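Local coordinates for protein arginine phosphatase Ywle (PDB 4PIC) that removes phosphate from phosphorylated arginine side chains of proteins, probably reversing the work of an arginine kinase, and shows almost no activity against phosphotyrosine peptides, at residues Ile5-Thr10 with Ala21-Lys26; Ser16-Ala21 with Asp131-Leu136; Val79-Ser84 with Asp88-Arg93. All blocks are in the same frame, centred on the assembly; numbering follows the deposited sequence.

Contact 1: residues Ile5-Thr10 with Ala21-Lys26. With PO4 (phosphate ion), chain C.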
loop_
_atom_site.group_PDB
_atom_site.type_symbol
_atom_site.label_atom_id
_atom_site.label_comp_id
_atom_site.label_asym_id
_atom_site.label_seq_id
_atom_site.Cartn_x
_atom_site.Cartn_y
_atom_site.Cartn_z
ATOM N N ILE A 5 -9.202 12.532 14.413
ATOM C CA ILE A 5 -8.790 12.728 13.032
ATOM C C ILE A 5 -7.530 11.921 12.757
ATOM O O ILE A 5 -6.514 12.096 13.429
ATOM C CB ILE A 5 -8.470 14.205 12.766
ATOM C CG1 ILE A 5 -9.651 15.099 13.174
ATOM C CG2 ILE A 5 -8.090 14.416 11.307
ATOM C CD1 ILE A 5 -10.964 14.758 12.497
ATOM N N LEU A 6 -7.605 11.039 11.764
ATOM C CA LEU A 6 -6.492 10.192 11.361
ATOM C C LEU A 6 -6.044 10.569 9.953
ATOM O O LEU A 6 -6.793 10.413 8.992
ATOM C CB LEU A 6 -6.934 8.728 11.387
ATOM C CG LEU A 6 -5.858 7.730 10.968
ATOM C CD1 LEU A 6 -4.742 7.709 11.992
ATOM C CD2 LEU A 6 -6.452 6.340 10.781
ATOM N N PHE A 7 -4.828 11.094 9.834
ATOM C CA PHE A 7 -4.290 11.432 8.515
ATOM C C PHE A 7 -3.469 10.269 7.984
ATOM O O PHE A 7 -2.728 9.649 8.740
ATOM C CB PHE A 7 -3.394 12.667 8.570
ATOM C CG PHE A 7 -4.120 13.942 8.888
ATOM C CD1 PHE A 7 -4.994 14.503 7.967
ATOM C CD2 PHE A 7 -3.900 14.601 10.085
ATOM C CE1 PHE A 7 -5.651 15.698 8.249
ATOM C CE2 PHE A 7 -4.551 15.798 10.369
ATOM C CZ PHE A 7 -5.421 16.343 9.448
ATOM N N VAL A 8 -3.602 9.977 6.696
ATOM C CA VAL A 8 -2.971 8.782 6.128
ATOM C C VAL A 8 -2.232 9.044 4.807
ATOM O O VAL A 8 -2.785 9.662 3.900
ATOM C CB VAL A 8 -4.019 7.673 5.894
ATOM C CG1 VAL A 8 -3.342 6.428 5.302
ATOM C CG2 VAL A 8 -4.741 7.317 7.188
ATOM N N CYS A 9 -0.979 8.585 4.708
ATOM C CA CYS A 9 -0.267 8.490 3.432
ATOM C C CYS A 9 0.338 7.097 3.352
ATOM O O CYS A 9 -0.202 6.190 3.957
ATOM C CB CYS A 9 0.768 9.606 3.235
ATOM S SG CYS A 9 2.095 9.716 4.452
ATOM N N THR A 10 1.439 6.902 2.630
ATOM C CA THR A 10 1.989 5.548 2.521
ATOM C C THR A 10 3.017 5.267 3.603
ATOM O O THR A 10 2.852 4.322 4.391
ATOM C CB THR A 10 2.569 5.245 1.127
ATOM O OG1 THR A 10 1.519 5.370 0.159
ATOM C CG2 THR A 10 3.155 3.820 1.067
ATOM N N ALA A 21 0.852 17.346 12.347
ATOM C CA ALA A 21 1.533 18.378 13.121
ATOM C C ALA A 21 0.834 19.724 13.013
ATOM O O ALA A 21 0.714 20.449 14.005
ATOM C CB ALA A 21 2.987 18.502 12.710
ATOM N N LEU A 22 0.388 20.071 11.806
ATOM C CA LEU A 22 -0.296 21.344 11.602
ATOM C C LEU A 22 -1.594 21.391 12.387
ATOM O O LEU A 22 -1.922 22.415 12.984
ATOM C CB LEU A 22 -0.558 21.581 10.113
ATOM C CG LEU A 22 0.695 21.929 9.315
ATOM C CD1 LEU A 22 0.410 21.739 7.839
ATOM C CD2 LEU A 22 1.092 23.371 9.607
ATOM N N LEU A 23 -2.337 20.293 12.406
ATOM C CA LEU A 23 -3.615 20.311 13.112
ATOM C C LEU A 23 -3.382 20.305 14.615
ATOM O O LEU A 23 -4.027 21.063 15.350
ATOM C CB LEU A 23 -4.503 19.133 12.685
ATOM C CG LEU A 23 -5.865 19.019 13.379
ATOM C CD1 LEU A 23 -6.666 20.312 13.213
ATOM C CD2 LEU A 23 -6.636 17.809 12.849
ATOM N N GLU A 24 -2.445 19.480 15.074
ATOM C CA GLU A 24 -2.168 19.357 16.499
ATOM C C GLU A 24 -1.669 20.680 17.065
ATOM O O GLU A 24 -2.003 21.045 18.198
ATOM C CB GLU A 24 -1.150 18.233 16.745
ATOM C CG GLU A 24 -0.722 18.051 18.200
ATOM C CD GLU A 24 -1.826 17.508 19.097
ATOM O OE1 GLU A 24 -2.875 17.062 18.579
ATOM O OE2 GLU A 24 -1.640 17.530 20.334
ATOM N N ASN A 25 -0.909 21.419 16.264
ATOM C CA ASN A 25 -0.392 22.715 16.709
ATOM C C ASN A 25 -1.494 23.694 17.095
ATOM O O ASN A 25 -1.272 24.589 17.910
ATOM C CB ASN A 25 0.496 23.354 15.641
ATOM C CG ASN A 25 1.430 24.399 16.216
ATOM O OD1 ASN A 25 2.081 24.171 17.236
ATOM N ND2 ASN A 25 1.500 25.545 15.565
ATOM N N LYS A 26 -2.675 23.536 16.508
ATOM C CA LYS A 26 -3.793 24.431 16.822
ATOM C C LYS A 26 -4.403 24.167 18.193
ATOM O O LYS A 26 -5.110 25.026 18.729
ATOM C CB LYS A 26 -4.884 24.325 15.762
ATOM C CG LYS A 26 -4.465 24.785 14.374
ATOM C CD LYS A 26 -5.593 24.555 13.378
ATOM C CE LYS A 26 -5.280 25.193 12.039
ATOM N NZ LYS A 26 -5.262 26.684 12.147
HETATM P P PO4 C . 4.018 8.626 0.433
HETATM O O1 PO4 C . 4.478 8.031 1.740
HETATM O O2 PO4 C . 4.501 7.769 -0.711
HETATM O O3 PO4 C . 2.530 8.732 0.411
HETATM O O4 PO4 C . 4.659 9.987 0.300
#
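A single methyl, L23 CD2, is the meeting point of I5 and F7: it lies 4.0 Å from I5 CG2 and 3.8 Å from F7 CE2. On the I5 side it rests against the branch point, about as near CB and CG1 as CG2. L23 stands at about a right angle to both partners. With its CG anti to the backbone N (chi1 179°), it reaches out from helix 15-25 toward strand 3-9, while L23 CB also comes to 4.1 Å from F7 CE2. The methyl approaches the ring obliquely, at the CE2-CZ side. The I5 methyl CG2, by contrast, sits over one face of the F7 ring, 3.8 Å above its plane and displaced toward the rim, which probably helps to fix the ring's tilt. V33 of strand 31-37 touches both F7 and L23. Strand 3-9, helix 15-25 and strand 31-37 form a beta-alpha-beta unit, and the strand-to-helix turn is the CX5R phosphate-binding loop of the low molecular weight phosphatases, running from the nucleophile C9 to R15. A phosphate ion, probably from the crystallisation liquor, occupies this loop. T10 N donates to its O3 at 3.1 Å (N-H...O angle 153°) and makes a weak second bond to O1, while G11 N and R15 NH2 hold the ion as well. C9 CB is 3.4 Å from phosphate O3, and T10 OG1 is hydrogen-bonded to H86 NE2.

Contact 2: residues Ser16-Ala21 with Asp131-Leu136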
loop_
_atom_site.group_PDB
_atom_site.type_symbol
_atom_site.label_atom_id
_atom_site.label_comp_id
_atom_site.label_asym_id
_atom_site.label_seq_id
_atom_site.Cartn_x
_atom_site.Cartn_y
_atom_site.Cartn_z
ATOM N N SER A 16 1.481 12.905 5.702
ATOM C CA SER A 16 0.567 12.752 6.841
ATOM C C SER A 16 1.127 13.265 8.177
ATOM O O SER A 16 0.371 13.828 8.957
ATOM C CB SER A 16 -0.051 11.343 6.948
ATOM O OG SER A 16 0.917 10.322 7.102
ATOM N N PRO A 17 2.440 13.110 8.432
ATOM C CA PRO A 17 2.948 13.735 9.661
ATOM C C PRO A 17 2.891 15.255 9.623
ATOM O O PRO A 17 2.682 15.895 10.664
ATOM C CB PRO A 17 4.401 13.260 9.730
ATOM C CG PRO A 17 4.395 11.971 8.967
ATOM C CD PRO A 17 3.439 12.201 7.839
HETATM N N MSE A 18 3.046 15.850 8.446
HETATM C CA MSE A 18 2.901 17.295 8.354
HETATM C C MSE A 18 1.462 17.715 8.648
HETATM O O MSE A 18 1.220 18.672 9.387
HETATM C CB MSE A 18 3.338 17.819 6.986
HETATM C CG MSE A 18 4.856 17.825 6.802
HETATM SE SE MSE A 18 5.491 18.830 5.251
HETATM C CE MSE A 18 4.747 17.698 3.847
ATOM N N ALA A 19 0.504 17.012 8.061
ATOM C CA ALA A 19 -0.900 17.271 8.314
ATOM C C ALA A 19 -1.203 17.166 9.795
ATOM O O ALA A 19 -1.845 18.056 10.366
ATOM C CB ALA A 19 -1.762 16.296 7.516
ATOM N N ALA A 20 -0.750 16.087 10.423
ATOM C CA ALA A 20 -1.009 15.868 11.838
ATOM C C ALA A 20 -0.373 16.964 12.678
ATOM O O ALA A 20 -1.004 17.473 13.604
ATOM C CB ALA A 20 -0.509 14.486 12.276
ATOM N N ALA A 21 0.852 17.346 12.347
ATOM C CA ALA A 21 1.533 18.378 13.121
ATOM C C ALA A 21 0.834 19.724 13.013
ATOM O O ALA A 21 0.714 20.449 14.005
ATOM C CB ALA A 21 2.987 18.502 12.710
ATOM N N ASP A 131 2.131 24.139 2.477
ATOM C CA ASP A 131 1.282 25.300 2.266
ATOM C C ASP A 131 -0.131 24.871 1.894
ATOM O O ASP A 131 -1.104 25.449 2.375
ATOM C CB ASP A 131 1.875 26.206 1.186
ATOM C CG ASP A 131 3.130 26.928 1.649
ATOM O OD1 ASP A 131 3.315 27.079 2.876
ATOM O OD2 ASP A 131 3.923 27.354 0.781
ATOM N N GLU A 132 -0.236 23.846 1.057
ATOM C CA GLU A 132 -1.539 23.283 0.706
ATOM C C GLU A 132 -2.221 22.773 1.963
ATOM O O GLU A 132 -3.400 23.042 2.201
ATOM C CB GLU A 132 -1.406 22.127 -0.292
ATOM C CG GLU A 132 -1.009 22.524 -1.718
ATOM C CD GLU A 132 -0.723 21.319 -2.597
ATOM O OE1 GLU A 132 -0.694 20.188 -2.066
ATOM O OE2 GLU A 132 -0.511 21.500 -3.819
ATOM N N LEU A 133 -1.466 22.035 2.770
ATOM C CA LEU A 133 -1.999 21.466 4.002
ATOM C C LEU A 133 -2.407 22.538 4.997
ATOM O O LEU A 133 -3.427 22.404 5.663
ATOM C CB LEU A 133 -0.974 20.538 4.645
ATOM C CG LEU A 133 -0.755 19.210 3.945
ATOM C CD1 LEU A 133 0.479 18.521 4.521
ATOM C CD2 LEU A 133 -1.996 18.347 4.114
ATOM N N GLU A 134 -1.627 23.605 5.108
ATOM C CA GLU A 134 -1.971 24.662 6.051
ATOM C C GLU A 134 -3.338 25.255 5.704
ATOM O O GLU A 134 -4.195 25.449 6.580
ATOM C CB GLU A 134 -0.904 25.763 6.099
ATOM C CG GLU A 134 -1.287 26.909 7.018
ATOM C CD GLU A 134 -0.102 27.597 7.669
ATOM O OE1 GLU A 134 0.946 27.773 7.008
ATOM O OE2 GLU A 134 -0.232 27.973 8.856
ATOM N N THR A 135 -3.545 25.522 4.417
ATOM C CA THR A 135 -4.803 26.091 3.957
ATOM C C THR A 135 -5.960 25.159 4.264
ATOM O O THR A 135 -6.987 25.581 4.812
ATOM C CB THR A 135 -4.748 26.366 2.449
ATOM O OG1 THR A 135 -3.702 27.313 2.190
ATOM C CG2 THR A 135 -6.085 26.922 1.961
ATOM N N LEU A 136 -5.785 23.883 3.937
ATOM C CA LEU A 136 -6.854 22.917 4.150
ATOM C C LEU A 136 -7.115 22.645 5.630
ATOM O O LEU A 136 -8.263 22.424 6.037
ATOM C CB LEU A 136 -6.559 21.616 3.405
ATOM C CG LEU A 136 -6.530 21.766 1.878
ATOM C CD1 LEU A 136 -6.049 20.495 1.217
ATOM C CD2 LEU A 136 -7.899 22.144 1.334
#
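L133 has its CB directed toward helix 15-25, and its two methyls divide the contact. CD1 goes to the backbone side of the neighbouring helix, where it lies 3.8 Å from M18 CB and 3.8 Å from A19 N; CD2 meets the A19 methyl, with 4.0 Å between L133 CD2 and A19 CB. The fork is set by torsions that place CG anti to the carbonyl carbon (chi1 -73°) and carry one methyl onward, away from its own helix (chi2 168°). A19 does not face L133 head-on: its CB projects past the leucine, which leaves its backbone N within touch of the other methyl. Because alanine is so small, the two helices come close, with 6.1 Å between A19 CA and L133 CA. Within the alpha/beta fold of the low molecular weight phosphatases, this joins the helix that follows the phosphate-binding loop to the long helix 123-150 near the C-terminal end of the chain. M18, a selenomethionine, directs its CB at L133, and its side chain also touches A50, V53 and L54 of helix 48-56; the M18 and R15 side chains lie about 4 Å apart. L104 of helix 104-109 also touches L133. Elsewhere on helix 123-150, E134 OE1 forms a salt bridge with K57 NZ, and E132 OE1 accepts a hydrogen bond from A116 N.

Contact 3: residues Val79-Ser84 with Asp88-Arg93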
loop_
_atom_site.group_PDB
_atom_site.type_symbol
_atom_site.label_atom_id
_atom_site.label_comp_id
_atom_site.label_asym_id
_atom_site.label_seq_id
_atom_site.Cartn_x
_atom_site.Cartn_y
_atom_site.Cartn_z
ATOM N N VAL A 79 -11.178 9.569 8.709
ATOM C CA VAL A 79 -9.908 9.158 8.137
ATOM C C VAL A 79 -9.691 10.035 6.927
ATOM O O VAL A 79 -10.459 9.988 5.966
ATOM C CB VAL A 79 -9.922 7.680 7.732
ATOM C CG1 VAL A 79 -8.556 7.279 7.168
ATOM C CG2 VAL A 79 -10.296 6.807 8.935
ATOM N N LEU A 80 -8.663 10.870 6.998
ATOM C CA LEU A 80 -8.427 11.880 5.981
ATOM C C LEU A 80 -7.154 11.540 5.224
ATOM O O LEU A 80 -6.032 11.704 5.724
ATOM C CB LEU A 80 -8.368 13.286 6.603
ATOM C CG LEU A 80 -9.650 13.695 7.334
ATOM C CD1 LEU A 80 -9.541 15.115 7.921
ATOM C CD2 LEU A 80 -10.842 13.603 6.394
ATOM N N ALA A 81 -7.351 11.043 4.012
ATOM C CA ALA A 81 -6.264 10.583 3.172
ATOM C C ALA A 81 -5.602 11.752 2.448
ATOM O O ALA A 81 -6.250 12.741 2.111
ATOM C CB ALA A 81 -6.785 9.559 2.155
HETATM N N MSE A 82 -4.312 11.618 2.169
HETATM C CA MSE A 82 -3.598 12.672 1.456
HETATM C C MSE A 82 -3.986 12.728 -0.020
HETATM O O MSE A 82 -3.926 13.787 -0.643
HETATM C CB MSE A 82 -2.073 12.510 1.615
HETATM C CG MSE A 82 -1.558 12.647 3.061
HETATM SE SE MSE A 82 -1.823 14.382 3.894
HETATM C CE MSE A 82 -3.620 14.166 4.550
ATOM N N THR A 83 -4.354 11.581 -0.583
ATOM C CA THR A 83 -4.661 11.484 -2.012
ATOM C C THR A 83 -5.849 10.558 -2.216
ATOM O O THR A 83 -6.163 9.760 -1.338
ATOM C CB THR A 83 -3.476 10.887 -2.813
ATOM O OG1 THR A 83 -3.332 9.493 -2.498
ATOM C CG2 THR A 83 -2.170 11.617 -2.520
ATOM N N SER A 84 -6.476 10.627 -3.387
ATOM C CA SER A 84 -7.548 9.691 -3.718
ATOM C C SER A 84 -7.052 8.243 -3.771
ATOM O O SER A 84 -7.766 7.320 -3.354
ATOM C CB SER A 84 -8.248 10.086 -5.022
ATOM O OG SER A 84 -7.343 10.107 -6.105
ATOM N N ASP A 88 -8.699 5.265 -1.811
ATOM C CA ASP A 88 -9.155 4.041 -2.456
ATOM C C ASP A 88 -8.526 2.803 -1.819
ATOM O O ASP A 88 -9.204 1.814 -1.586
ATOM C CB ASP A 88 -8.865 4.075 -3.958
ATOM C CG ASP A 88 -9.717 5.085 -4.700
ATOM O OD1 ASP A 88 -10.769 5.502 -4.174
ATOM O OD2 ASP A 88 -9.320 5.455 -5.824
HETATM N N MSE A 89 -7.232 2.864 -1.518
HETATM C CA MSE A 89 -6.592 1.744 -0.838
HETATM C C MSE A 89 -7.193 1.471 0.530
HETATM O O MSE A 89 -7.439 0.315 0.888
HETATM C CB MSE A 89 -5.085 1.966 -0.697
HETATM C CG MSE A 89 -4.322 1.978 -2.010
HETATM SE SE MSE A 89 -2.412 2.043 -1.760
HETATM C CE MSE A 89 -2.173 0.239 -1.112
ATOM N N ILE A 90 -7.439 2.532 1.295
ATOM C CA ILE A 90 -7.992 2.378 2.634
ATOM C C ILE A 90 -9.362 1.711 2.605
ATOM O O ILE A 90 -9.623 0.788 3.371
ATOM C CB ILE A 90 -8.096 3.731 3.352
ATOM C CG1 ILE A 90 -6.688 4.272 3.592
ATOM C CG2 ILE A 90 -8.853 3.589 4.671
ATOM C CD1 ILE A 90 -6.682 5.760 3.859
ATOM N N VAL A 91 -10.213 2.158 1.686
ATOM C CA VAL A 91 -11.583 1.655 1.597
ATOM C C VAL A 91 -11.620 0.218 1.071
ATOM O O VAL A 91 -12.440 -0.591 1.498
ATOM C CB VAL A 91 -12.456 2.587 0.734
ATOM C CG1 VAL A 91 -13.811 1.968 0.463
ATOM C CG2 VAL A 91 -12.606 3.941 1.431
ATOM N N GLU A 92 -10.703 -0.116 0.172
ATOM C CA GLU A 92 -10.638 -1.481 -0.334
ATOM C C GLU A 92 -10.150 -2.428 0.764
ATOM O O GLU A 92 -10.676 -3.529 0.913
ATOM C CB GLU A 92 -9.738 -1.563 -1.571
ATOM C CG GLU A 92 -9.708 -2.933 -2.243
ATOM C CD GLU A 92 -9.118 -2.871 -3.643
ATOM O OE1 GLU A 92 -8.063 -3.500 -3.879
ATOM O OE2 GLU A 92 -9.720 -2.196 -4.512
ATOM N N ARG A 93 -9.156 -1.991 1.538
ATOM C CA ARG A 93 -8.590 -2.810 2.611
ATOM C C ARG A 93 -9.503 -2.891 3.825
ATOM O O ARG A 93 -9.628 -3.950 4.451
ATOM C CB ARG A 93 -7.224 -2.252 3.025
ATOM C CG ARG A 93 -6.630 -2.886 4.265
ATOM C CD ARG A 93 -6.185 -4.331 4.005
ATOM N NE ARG A 93 -5.537 -4.882 5.189
ATOM C CZ ARG A 93 -6.182 -5.399 6.227
ATOM N NH1 ARG A 93 -7.509 -5.452 6.234
ATOM N NH2 ARG A 93 -5.500 -5.866 7.261
#
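I90 presents its terminal methyl CD1 to two strand residues at once, V79 and A81. The extended outer part of the side chain (chi2 161°) makes this possible: CG1 lies beside the backbone N, and CD1 then reaches forward to 4.1 Å from V79 CG1 and 4.2 Å from A81 CB. V79 answers with the branch that is anti to its own N (chi1 -179°), CG1, and the two side chains cross at an oblique angle. V8 of strand 3-9 and T101 of strand 101-103 also touch I90, so this side chain lies against three neighbouring strands of the parallel sheet. Strand 78-81, helix 84-93 and strand 101-103 form a beta-alpha-beta unit, and T83 is the N-cap of its helix, with OG1 bound to H86 N. At the start of the helix, D88 N donates back to S84 O at 2.7 Å, an i to i+4 bond with an N-H...O angle of 162°. The D88 carboxylate lies beside the same carbonyl, with CG 3.3 Å and OD2 3.5 Å from S84 O; the two oxygens are both acceptors and do not bond. M89, a selenomethionine, packs on F39 of the second subunit.

How the contacts relate
Contacts 1 and 2 have centres about 7 Å apart, overlap at A21 and both use helix 15-25, which faces strand 3-9 in one and helix 123-150 in the other; along the chain their segments alternate. Contact 3, whose centre is about 15 Å from that of contact 1 and 17 Å from that of contact 2, follows contact 1 and is nested within the loop that contact 2 closes. Its strand 78-81 neighbours strand 3-9 in the parallel sheet, with a probable hydrogen bond from L80 N to L6 O. M82, just past that strand, touches F7, A19 and L133. The helix following the phosphate-binding loop is thus held between the sheet and the long helix 123-150.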